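Local coordinates for protein mariner Mos1 transposase (PDB 4MDB) that moves the Mos1 transposon by a cut-and-paste mechanism, its catalytic domain using divalent magnesium or manganese ions to cut and join DNA, at residues Ser27-Ile32 against Glu211-Cys216; Tyr85-Pro90 against Lys188-Trp193. The protein carries 1 engineered substitution. All coordinates share one frame; numbering follows the deposited sequence.

Interaction 1. Residues Ser27-Ile32 against Glu211-Cys216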
ATOM      1  N   SER A  27      11.788   6.352  15.109  1.00 14.47           N
ATOM      2  CA  SER A  27      10.895   5.465  14.359  1.00 14.84           C
ATOM      3  C   SER A  27       9.547   6.067  14.107  1.00 14.67           C
ATOM      4  O   SER A  27       8.938   6.603  15.028  1.00 14.62           O
ATOM      5  CB  SER A  27      10.706   4.115  15.045  1.00 15.86           C
ATOM      6  OG  SER A  27       9.843   3.318  14.315  1.00 16.56           O
ATOM      7  N   PHE A  28       9.012   5.924  12.882  1.00 13.41           N
ATOM      8  CA  PHE A  28       7.730   6.499  12.476  1.00 13.27           C
ATOM      9  C   PHE A  28       6.829   5.436  11.923  1.00 12.35           C
ATOM     10  O   PHE A  28       5.731   5.697  11.361  1.00 12.30           O
ATOM     11  CB  PHE A  28       7.962   7.557  11.418  1.00 14.56           C
ATOM     12  CG  PHE A  28       8.781   7.076  10.235  1.00 12.88           C
ATOM     13  CD1 PHE A  28      10.197   7.159  10.235  1.00 13.32           C
ATOM     14  CD2 PHE A  28       8.161   6.595   9.124  1.00 13.14           C
ATOM     15  CE1 PHE A  28      10.936   6.778   9.162  1.00 14.48           C
ATOM     16  CE2 PHE A  28       8.930   6.153   8.040  1.00 12.00           C
ATOM     17  CZ  PHE A  28      10.304   6.256   8.046  1.00 13.26           C
ATOM     18  N   LEU A  29       7.238   4.197  12.060  1.00 14.28           N
ATOM     19  CA  LEU A  29       6.526   3.139  11.377  1.00 12.30           C
ATOM     20  C   LEU A  29       5.077   2.909  11.819  1.00 13.08           C
ATOM     21  O   LEU A  29       4.216   2.465  11.032  1.00 13.28           O
ATOM     22  CB  LEU A  29       7.237   1.824  11.575  1.00 13.43           C
ATOM     23  CG  LEU A  29       8.679   1.760  11.148  1.00 14.01           C
ATOM     24  CD1 LEU A  29       9.133   0.340  11.379  1.00 15.72           C
ATOM     25  CD2 LEU A  29       8.948   2.215   9.723  1.00 13.74           C
ATOM     26  N   HIS A  30       4.795   3.254  13.083  1.00 12.55           N
ATOM     27  CA  HIS A  30       3.468   3.125  13.632  1.00 13.36           C
ATOM     28  C   HIS A  30       2.488   4.166  13.094  1.00 13.20           C
ATOM     29  O   HIS A  30       1.236   4.049  13.308  1.00 13.28           O
ATOM     30  CB  HIS A  30       3.547   3.247  15.168  1.00 14.90           C
ATOM     31  CG  HIS A  30       4.110   4.558  15.627  1.00 16.15           C
ATOM     32  ND1 HIS A  30       5.436   4.883  15.478  1.00 15.07           N
ATOM     33  CD2 HIS A  30       3.537   5.612  16.254  1.00 18.14           C
ATOM     34  CE1 HIS A  30       5.652   6.084  15.990  1.00 17.83           C
ATOM     35  NE2 HIS A  30       4.498   6.545  16.469  1.00 17.79           N
ATOM     36  N   ARG A  31       2.988   5.169  12.362  1.00 12.82           N
ATOM     37  CA  ARG A  31       2.127   6.147  11.743  1.00 12.72           C
ATOM     38  C   ARG A  31       1.931   5.907  10.244  1.00 11.44           C
ATOM     39  O   ARG A  31       1.280   6.697   9.584  1.00 11.61           O
ATOM     40  CB  ARG A  31       2.622   7.587  11.987  1.00 15.79           C
ATOM     41  CG  ARG A  31       2.770   7.815  13.465  1.00 17.50           C
ATOM     42  CD  ARG A  31       2.979   9.248  13.831  1.00 22.93           C
ATOM     43  NE  ARG A  31       4.302   9.774  13.537  1.00 25.75           N
ATOM     44  CZ  ARG A  31       4.556  10.696  12.617  1.00 25.22           C
ATOM     45  NH1 ARG A  31       3.588  11.213  11.891  1.00 21.45           N
ATOM     46  NH2 ARG A  31       5.793  11.123  12.471  1.00 27.33           N
ATOM     47  N   ILE A  32       2.466   4.823   9.681  1.00 12.26           N
ATOM     48  CA  ILE A  32       2.353   4.584   8.242  1.00 11.45           C
ATOM     49  C   ILE A  32       1.014   3.926   7.906  1.00 11.03           C
ATOM     50  O   ILE A  32       0.572   2.942   8.541  1.00 13.56           O
ATOM     51  CB  ILE A  32       3.485   3.637   7.750  1.00 12.11           C
ATOM     52  CG1 ILE A  32       4.816   4.339   7.852  1.00 12.57           C
ATOM     53  CG2 ILE A  32       3.213   3.198   6.343  1.00 13.85           C
ATOM     54  CD1 ILE A  32       5.985   3.450   7.529  1.00 13.05           C
ATOM     55  N   GLU A 211      14.537  -3.480   7.612  1.00 19.34           N
ATOM     56  CA  GLU A 211      15.417  -4.540   7.186  1.00 22.18           C
ATOM     57  C   GLU A 211      15.477  -4.504   5.634  1.00 19.54           C
ATOM     58  O   GLU A 211      16.571  -4.666   5.049  1.00 19.46           O
ATOM     59  CB  GLU A 211      14.925  -5.893   7.711  1.00 27.33           C
ATOM     60  CG  GLU A 211      15.249  -7.067   6.793  1.00 37.50           C
ATOM     61  CD  GLU A 211      14.810  -8.404   7.366  1.00 45.16           C
ATOM     62  OE1 GLU A 211      15.717  -9.269   7.516  1.00 54.56           O
ATOM     63  OE2 GLU A 211      13.584  -8.600   7.634  1.00 46.05           O
ATOM     64  N   ARG A 212      14.340  -4.240   4.998  1.00 16.96           N
ATOM     65  CA  ARG A 212      14.292  -4.068   3.553  1.00 16.94           C
ATOM     66  C   ARG A 212      15.141  -2.873   3.116  1.00 16.75           C
ATOM     67  O   ARG A 212      15.980  -2.993   2.223  1.00 16.78           O
ATOM     68  CB  ARG A 212      12.848  -3.889   3.080  1.00 18.51           C
ATOM     69  CG  ARG A 212      11.923  -5.030   3.469  1.00 21.99           C
ATOM     70  CD  ARG A 212      11.030  -5.438   2.308  1.00 21.99           C
ATOM     71  NE  ARG A 212      10.573  -6.819   2.429  1.00 27.20           N
ATOM     72  CZ  ARG A 212      10.652  -7.720   1.455  1.00 25.17           C
ATOM     73  NH1 ARG A 212      11.173  -7.387   0.281  1.00 23.14           N
ATOM     74  NH2 ARG A 212      10.210  -8.954   1.653  1.00 27.05           N
ATOM     75  N   TRP A 213      14.920  -1.724   3.749  1.00 15.67           N
ATOM     76  CA  TRP A 213      15.692  -0.494   3.421  1.00 14.79           C
ATOM     77  C   TRP A 213      17.202  -0.817   3.510  1.00 17.93           C
ATOM     78  O   TRP A 213      17.971  -0.441   2.598  1.00 17.79           O
ATOM     79  CB  TRP A 213      15.349   0.737   4.216  1.00 14.81           C
ATOM     80  CG  TRP A 213      13.955   1.165   4.081  1.00 14.77           C
ATOM     81  CD1 TRP A 213      13.142   1.002   2.972  1.00 15.09           C
ATOM     82  CD2 TRP A 213      13.101   1.765   5.083  1.00 13.19           C
ATOM     83  NE1 TRP A 213      11.900   1.501   3.216  1.00 13.32           N
ATOM     84  CE2 TRP A 213      11.857   2.009   4.483  1.00 13.56           C
ATOM     85  CE3 TRP A 213      13.308   2.246   6.352  1.00 13.87           C
ATOM     86  CZ2 TRP A 213      10.817   2.601   5.170  1.00 12.98           C
ATOM     87  CZ3 TRP A 213      12.277   2.820   7.010  1.00 13.99           C
ATOM     88  CH2 TRP A 213      11.053   2.980   6.438  1.00 13.33           C
ATOM     89  N   GLU A 214      17.584  -1.519   4.582  1.00 17.60           N
ATOM     90  CA  GLU A 214      19.035  -1.851   4.828  1.00 21.06           C
ATOM     91  C   GLU A 214      19.562  -2.705   3.705  1.00 19.20           C
ATOM     92  O   GLU A 214      20.684  -2.493   3.246  1.00 22.57           O
ATOM     93  CB  GLU A 214      19.205  -2.552   6.179  1.00 25.10           C
ATOM     94  CG  GLU A 214      20.549  -2.201   6.790  1.00 34.98           C
ATOM     95  CD  GLU A 214      20.458  -1.530   8.144  1.00 43.80           C
ATOM     96  OE1 GLU A 214      20.093  -0.311   8.239  1.00 41.76           O
ATOM     97  OE2 GLU A 214      20.842  -2.223   9.120  1.00 48.26           O
ATOM     98  N   LYS A 215      18.785  -3.702   3.315  1.00 20.39           N
ATOM     99  CA  LYS A 215      19.186  -4.605   2.229  1.00 20.52           C
ATOM    100  C   LYS A 215      19.348  -3.860   0.916  1.00 21.56           C
ATOM    101  O   LYS A 215      20.279  -4.133   0.134  1.00 20.75           O
ATOM    102  CB  LYS A 215      18.224  -5.758   2.085  1.00 23.61           C
ATOM    103  CG  LYS A 215      18.361  -6.781   3.199  1.00 30.70           C
ATOM    104  CD  LYS A 215      17.467  -7.943   2.903  1.00 33.08           C
ATOM    105  CE  LYS A 215      17.584  -9.011   3.960  1.00 35.11           C
ATOM    106  NZ  LYS A 215      16.517  -9.999   3.627  1.00 39.58           N
ATOM    107  N   CYS A 216      18.422  -2.943   0.637  1.00 18.42           N
ATOM    108  CA  CYS A 216      18.506  -2.142  -0.555  1.00 18.67           C
ATOM    109  C   CYS A 216      19.733  -1.299  -0.585  1.00 21.06           C
ATOM    110  O   CYS A 216      20.407  -1.266  -1.614  1.00 22.88           O
ATOM    111  CB  CYS A 216      17.233  -1.288  -0.695  1.00 20.30           C
ATOM    112  SG  CYS A 216      17.151  -0.522  -2.345  1.00 18.75           S
TER
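Trp-213 reaches from helix 209-218 to Phe-28 and Leu-29 with the far corner of its indole. Within 211-216, Trp-213 alone touches the loop; Pro-210 and Leu-209, earlier on the same helix, meet Leu-29 and Ile-32. Its CH2 atom lies 3.7 Å from CZ of Phe-28 and 4.0 Å from CD2 of Leu-29; the Trp-213 CZ3 atom is the second to meet Phe-28 CZ, at 4.1 Å. The two aromatic side chains approach from opposite directions and meet rim to rim. Their six-membered rings have centroids 6.0 Å apart and planes inclined by 21°, so neither lies over the other and the pair is not a stack. Leu-29 runs past the indole in the opposite sense, and its CD2 also sits 4.3 Å above the plane of the Phe-28 ring, offset toward the rim, which ties the three groups together.

The CA atoms never come closer than 12.5 Å, between Leu-29 and Glu-211, so long side chains span the gap. The CB of Phe-28 does not point at the helix, but a chi1 of 53° swings the ring round so that its CZ end comes nearer to Trp-213. Leu-29 opens a short 3-10 turn, 29-31, with Phe-28 just before it, and Arg-31 N bonds to Phe-28 O at 3.0 Å.

No hydrogen bond crosses between the segments, and all three touching residues are buried. Phe-28 also makes a cation-pi contact with Arg-22 and touches Ile-125 of strand 125-127. The contact thus joins the C-terminal helix 209-218 to the connection between helix 6-25 and strand 32-42, with Leu-29 against Tyr-23 and Trp-213 against Leu-19 on helix 6-25.

Interaction 2. Residues Tyr85-Pro90 against Lys188-Trp193. Unlike the reference sequence in segment 85-90: Pro-90 (reference Arg).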
ATOM      1  N   TYR A  85     -11.069  -0.724   1.947  1.00 15.59           N
ATOM      2  CA  TYR A  85     -10.798  -1.183   0.558  1.00 16.96           C
ATOM      3  C   TYR A  85     -11.996  -1.021  -0.338  1.00 18.99           C
ATOM      4  O   TYR A  85     -13.150  -0.913   0.133  1.00 17.02           O
ATOM      5  CB  TYR A  85     -10.311  -2.630   0.550  1.00 17.91           C
ATOM      6  CG  TYR A  85     -11.377  -3.715   0.693  1.00 20.66           C
ATOM      7  CD1 TYR A  85     -11.744  -4.202   1.941  1.00 24.12           C
ATOM      8  CD2 TYR A  85     -11.976  -4.276  -0.434  1.00 22.10           C
ATOM      9  CE1 TYR A  85     -12.700  -5.209   2.071  1.00 22.79           C
ATOM     10  CE2 TYR A  85     -12.958  -5.255  -0.319  1.00 24.83           C
ATOM     11  CZ  TYR A  85     -13.298  -5.737   0.923  1.00 25.15           C
ATOM     12  OH  TYR A  85     -14.274  -6.690   1.036  1.00 30.84           O
ATOM     13  N   GLU A  86     -11.694  -0.947  -1.623  1.00 17.48           N
ATOM     14  CA  GLU A  86     -12.736  -0.985  -2.685  1.00 17.97           C
ATOM     15  C   GLU A  86     -12.413  -2.057  -3.683  1.00 20.73           C
ATOM     16  O   GLU A  86     -11.235  -2.315  -4.002  1.00 17.90           O
ATOM     17  CB  GLU A  86     -12.854   0.376  -3.352  1.00 19.24           C
ATOM     18  CG  GLU A  86     -13.371   1.497  -2.480  1.00 20.49           C
ATOM     19  CD  GLU A  86     -13.519   2.806  -3.209  1.00 20.12           C
ATOM     20  OE1 GLU A  86     -13.289   2.813  -4.467  1.00 23.13           O
ATOM     21  OE2 GLU A  86     -13.761   3.870  -2.559  1.00 22.35           O
ATOM     22  N   LEU A  87     -13.469  -2.714  -4.183  1.00 22.64           N
ATOM     23  CA  LEU A  87     -13.351  -3.649  -5.267  1.00 23.25           C
ATOM     24  C   LEU A  87     -14.131  -2.987  -6.422  1.00 25.73           C
ATOM     25  O   LEU A  87     -15.335  -2.595  -6.302  1.00 24.59           O
ATOM     26  CB  LEU A  87     -13.856  -5.004  -4.841  1.00 28.81           C
ATOM     27  CG  LEU A  87     -13.624  -6.188  -5.773  1.00 29.65           C
ATOM     28  CD1 LEU A  87     -12.173  -6.695  -5.810  1.00 29.50           C
ATOM     29  CD2 LEU A  87     -14.579  -7.311  -5.448  1.00 30.42           C
ATOM     30  N   LEU A  88     -13.424  -2.700  -7.490  1.00 22.67           N
ATOM     31  CA  LEU A  88     -14.013  -1.904  -8.557  1.00 27.11           C
ATOM     32  C   LEU A  88     -14.874  -2.850  -9.421  1.00 27.51           C
ATOM     33  O   LEU A  88     -14.660  -4.058  -9.464  1.00 31.12           O
ATOM     34  CB  LEU A  88     -12.954  -1.178  -9.383  1.00 26.38           C
ATOM     35  CG  LEU A  88     -12.491   0.265  -9.072  1.00 31.45           C
ATOM     36  CD1 LEU A  88     -12.525   0.672  -7.623  1.00 29.53           C
ATOM     37  CD2 LEU A  88     -11.146   0.643  -9.691  1.00 29.77           C
ATOM     38  N   LYS A  89     -15.831  -2.251 -10.107  1.00 35.32           N
ATOM     39  CA  LYS A  89     -16.692  -3.002 -10.985  1.00 36.57           C
ATOM     40  C   LYS A  89     -15.855  -3.545 -12.121  1.00 33.34           C
ATOM     41  O   LYS A  89     -14.890  -2.903 -12.576  1.00 31.17           O
ATOM     42  CB  LYS A  89     -17.856  -2.132 -11.448  1.00 41.51           C
ATOM     43  CG  LYS A  89     -18.734  -1.704 -10.274  1.00 47.45           C
ATOM     44  CD  LYS A  89     -20.220  -1.843 -10.561  1.00 50.67           C
ATOM     45  CE  LYS A  89     -20.681  -0.855 -11.629  1.00 56.43           C
ATOM     46  NZ  LYS A  89     -20.494   0.570 -11.217  1.00 56.85           N
ATOM     47  N   PRO A  90     -16.196  -4.748 -12.573  1.00 35.50           N
ATOM     48  CA  PRO A  90     -15.334  -5.471 -13.490  1.00 39.90           C
ATOM     49  C   PRO A  90     -14.809  -4.658 -14.658  1.00 37.18           C
ATOM     50  O   PRO A  90     -15.555  -3.915 -15.285  1.00 39.99           O
ATOM     51  CB  PRO A  90     -16.219  -6.635 -13.939  1.00 41.27           C
ATOM     52  CG  PRO A  90     -16.995  -6.959 -12.701  1.00 38.95           C
ATOM     53  CD  PRO A  90     -17.208  -5.644 -11.982  1.00 40.50           C
ATOM     54  N   LYS A 188     -16.684 -11.167  -0.267  1.00 31.14           N
ATOM     55  CA  LYS A 188     -16.714 -12.034   0.900  1.00 33.51           C
ATOM     56  C   LYS A 188     -15.393 -12.760   1.182  1.00 30.17           C
ATOM     57  O   LYS A 188     -14.952 -12.873   2.334  1.00 29.40           O
ATOM     58  CB  LYS A 188     -17.789 -13.124   0.778  1.00 38.29           C
ATOM     59  CG  LYS A 188     -17.959 -13.881   2.111  1.00 45.57           C
ATOM     60  CD  LYS A 188     -18.892 -13.093   3.046  1.00 52.47           C
ATOM     61  CE  LYS A 188     -18.423 -13.103   4.496  1.00 62.95           C
ATOM     62  NZ  LYS A 188     -18.498 -14.461   5.128  1.00 62.22           N
ATOM     63  N   TRP A 189     -14.780 -13.306   0.145  1.00 26.84           N
ATOM     64  CA  TRP A 189     -13.501 -13.955   0.350  1.00 24.93           C
ATOM     65  C   TRP A 189     -12.514 -12.938   0.979  1.00 23.44           C
ATOM     66  O   TRP A 189     -11.825 -13.250   1.967  1.00 23.10           O
ATOM     67  CB  TRP A 189     -12.947 -14.501  -0.962  1.00 23.44           C
ATOM     68  CG  TRP A 189     -11.758 -15.256  -0.743  1.00 26.57           C
ATOM     69  CD1 TRP A 189     -11.674 -16.553  -0.376  1.00 25.41           C
ATOM     70  CD2 TRP A 189     -10.408 -14.771  -0.832  1.00 24.24           C
ATOM     71  NE1 TRP A 189     -10.374 -16.910  -0.224  1.00 29.78           N
ATOM     72  CE2 TRP A 189      -9.573 -15.828  -0.488  1.00 25.81           C
ATOM     73  CE3 TRP A 189      -9.843 -13.535  -1.114  1.00 25.29           C
ATOM     74  CZ2 TRP A 189      -8.194 -15.705  -0.464  1.00 26.35           C
ATOM     75  CZ3 TRP A 189      -8.443 -13.421  -1.054  1.00 23.40           C
ATOM     76  CH2 TRP A 189      -7.669 -14.459  -0.748  1.00 22.78           C
ATOM     77  N   LEU A 190     -12.512 -11.717   0.450  1.00 22.32           N
ATOM     78  CA  LEU A 190     -11.562 -10.704   1.029  1.00 22.06           C
ATOM     79  C   LEU A 190     -11.919 -10.320   2.440  1.00 24.08           C
ATOM     80  O   LEU A 190     -11.050 -10.238   3.284  1.00 25.50           O
ATOM     81  CB  LEU A 190     -11.457  -9.459   0.146  1.00 21.97           C
ATOM     82  CG  LEU A 190     -10.875  -9.595  -1.231  1.00 21.22           C
ATOM     83  CD1 LEU A 190     -11.298  -8.427  -2.037  1.00 24.04           C
ATOM     84  CD2 LEU A 190      -9.368  -9.673  -1.184  1.00 22.95           C
ATOM     85  N   ASP A 191     -13.199 -10.058   2.715  1.00 23.64           N
ATOM     86  CA  ASP A 191     -13.640  -9.811   4.099  1.00 28.13           C
ATOM     87  C   ASP A 191     -13.160 -10.863   5.041  1.00 25.89           C
ATOM     88  O   ASP A 191     -12.552 -10.543   6.066  1.00 25.96           O
ATOM     89  CB  ASP A 191     -15.173  -9.681   4.200  1.00 27.92           C
ATOM     90  CG  ASP A 191     -15.677  -8.410   3.595  1.00 35.62           C
ATOM     91  OD1 ASP A 191     -14.883  -7.436   3.464  1.00 32.05           O
ATOM     92  OD2 ASP A 191     -16.878  -8.377   3.214  1.00 38.27           O
ATOM     93  N   GLU A 192     -13.365 -12.123   4.705  1.00 26.58           N
ATOM     94  CA  GLU A 192     -12.941 -13.220   5.584  1.00 26.91           C
ATOM     95  C   GLU A 192     -11.415 -13.346   5.725  1.00 23.65           C
ATOM     96  O   GLU A 192     -10.901 -13.605   6.796  1.00 23.01           O
ATOM     97  CB  GLU A 192     -13.454 -14.604   5.139  1.00 32.11           C
ATOM     98  CG  GLU A 192     -14.941 -14.874   5.217  1.00 40.29           C
ATOM     99  CD  GLU A 192     -15.269 -16.311   4.808  1.00 42.76           C
ATOM    100  OE1 GLU A 192     -14.608 -17.252   5.328  1.00 46.91           O
ATOM    101  OE2 GLU A 192     -16.180 -16.504   3.961  1.00 56.09           O
ATOM    102  N   TRP A 193     -10.726 -13.159   4.609  1.00 23.99           N
ATOM    103  CA  TRP A 193      -9.308 -13.401   4.523  1.00 22.55           C
ATOM    104  C   TRP A 193      -8.641 -12.285   5.317  1.00 18.95           C
ATOM    105  O   TRP A 193      -7.766 -12.534   6.130  1.00 19.94           O
ATOM    106  CB  TRP A 193      -8.827 -13.408   3.038  1.00 22.93           C
ATOM    107  CG  TRP A 193      -7.333 -13.775   2.899  1.00 22.66           C
ATOM    108  CD1 TRP A 193      -6.773 -15.041   2.870  1.00 22.17           C
ATOM    109  CD2 TRP A 193      -6.218 -12.861   2.850  1.00 21.48           C
ATOM    110  NE1 TRP A 193      -5.409 -14.949   2.816  1.00 22.23           N
ATOM    111  CE2 TRP A 193      -5.044 -13.629   2.814  1.00 22.08           C
ATOM    112  CE3 TRP A 193      -6.113 -11.476   2.882  1.00 23.50           C
ATOM    113  CZ2 TRP A 193      -3.760 -13.044   2.718  1.00 21.11           C
ATOM    114  CZ3 TRP A 193      -4.828 -10.907   2.866  1.00 23.22           C
ATOM    115  CH2 TRP A 193      -3.707 -11.689   2.742  1.00 21.79           C
TER
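Tyr-85 meets helix 183-196 in two ways, through its hydroxyl and through the carbons of its ring. The polar contact is a hydrogen bond of 2.6 Å from Tyr-85 OH to Asp-191 OD1. Asp-191 OD1 lies at the edge of the phenol ring, close to its plane, but the hydroxyl approaches the carboxylate from above, 53° out of the carboxylate plane. The ring and carboxylate planes are 62° apart, and the two side chains cross at about a right angle. Lys-187 O lies within weak hydrogen-bonding distance of the same hydroxyl and can at most share its proton.

The apolar contacts converge on Leu-190 CD1, which is 4.0 Å from CE2 of Tyr-85 and 4.2 Å from CD1 of Leu-87. Tyr-85 and Leu-87, two residues apart on the strand, thus touch a single methyl group. The CB of Leu-190 already points toward the strand. An edge-to-face pairing with Phe-194 also engages the tyrosine ring.

Electrostatic pairing within the helix is slight: Lys-188 NZ and Glu-192 OE2, one turn apart, form a salt bridge whose hydrogen bond is weak at 3.3 Å.

The strand 85-87 and helix 188-193 axes approach to 10.8 Å and run nearly antiparallel, at 157°. Leu-190 also touches Leu-73 and Ile-40, on the next two strands inward from outermost strand 81-87. Such packing of a helix across the face of a mixed beta-sheet is characteristic of the RNase-H fold shared by DDE/D transposases and retroviral integrases.

Interactions 1 and 2 lie on opposite sides of the chain's centre, 28 Å apart between their centres and about 14 Å between nearest atoms, without touching. Along the sequence, 85-90 and 188-193 both fall between the two segments of interaction 1. Strand 32-42 relates them: segment 27-32 ends on its first residue, Ile-32, and the same strand supplies Ile-40 to the packing of interaction 2 and Asp-36 to both magnesium sites. Interaction 2 is the nearer to the catalytic centre, with the Tyr-85 side chain about 11 Å from that of Asp-36 and the Leu-190 side chain about 14 Å from a bound magnesium ion. Neither contact contributes residues to the raltegravir pocket.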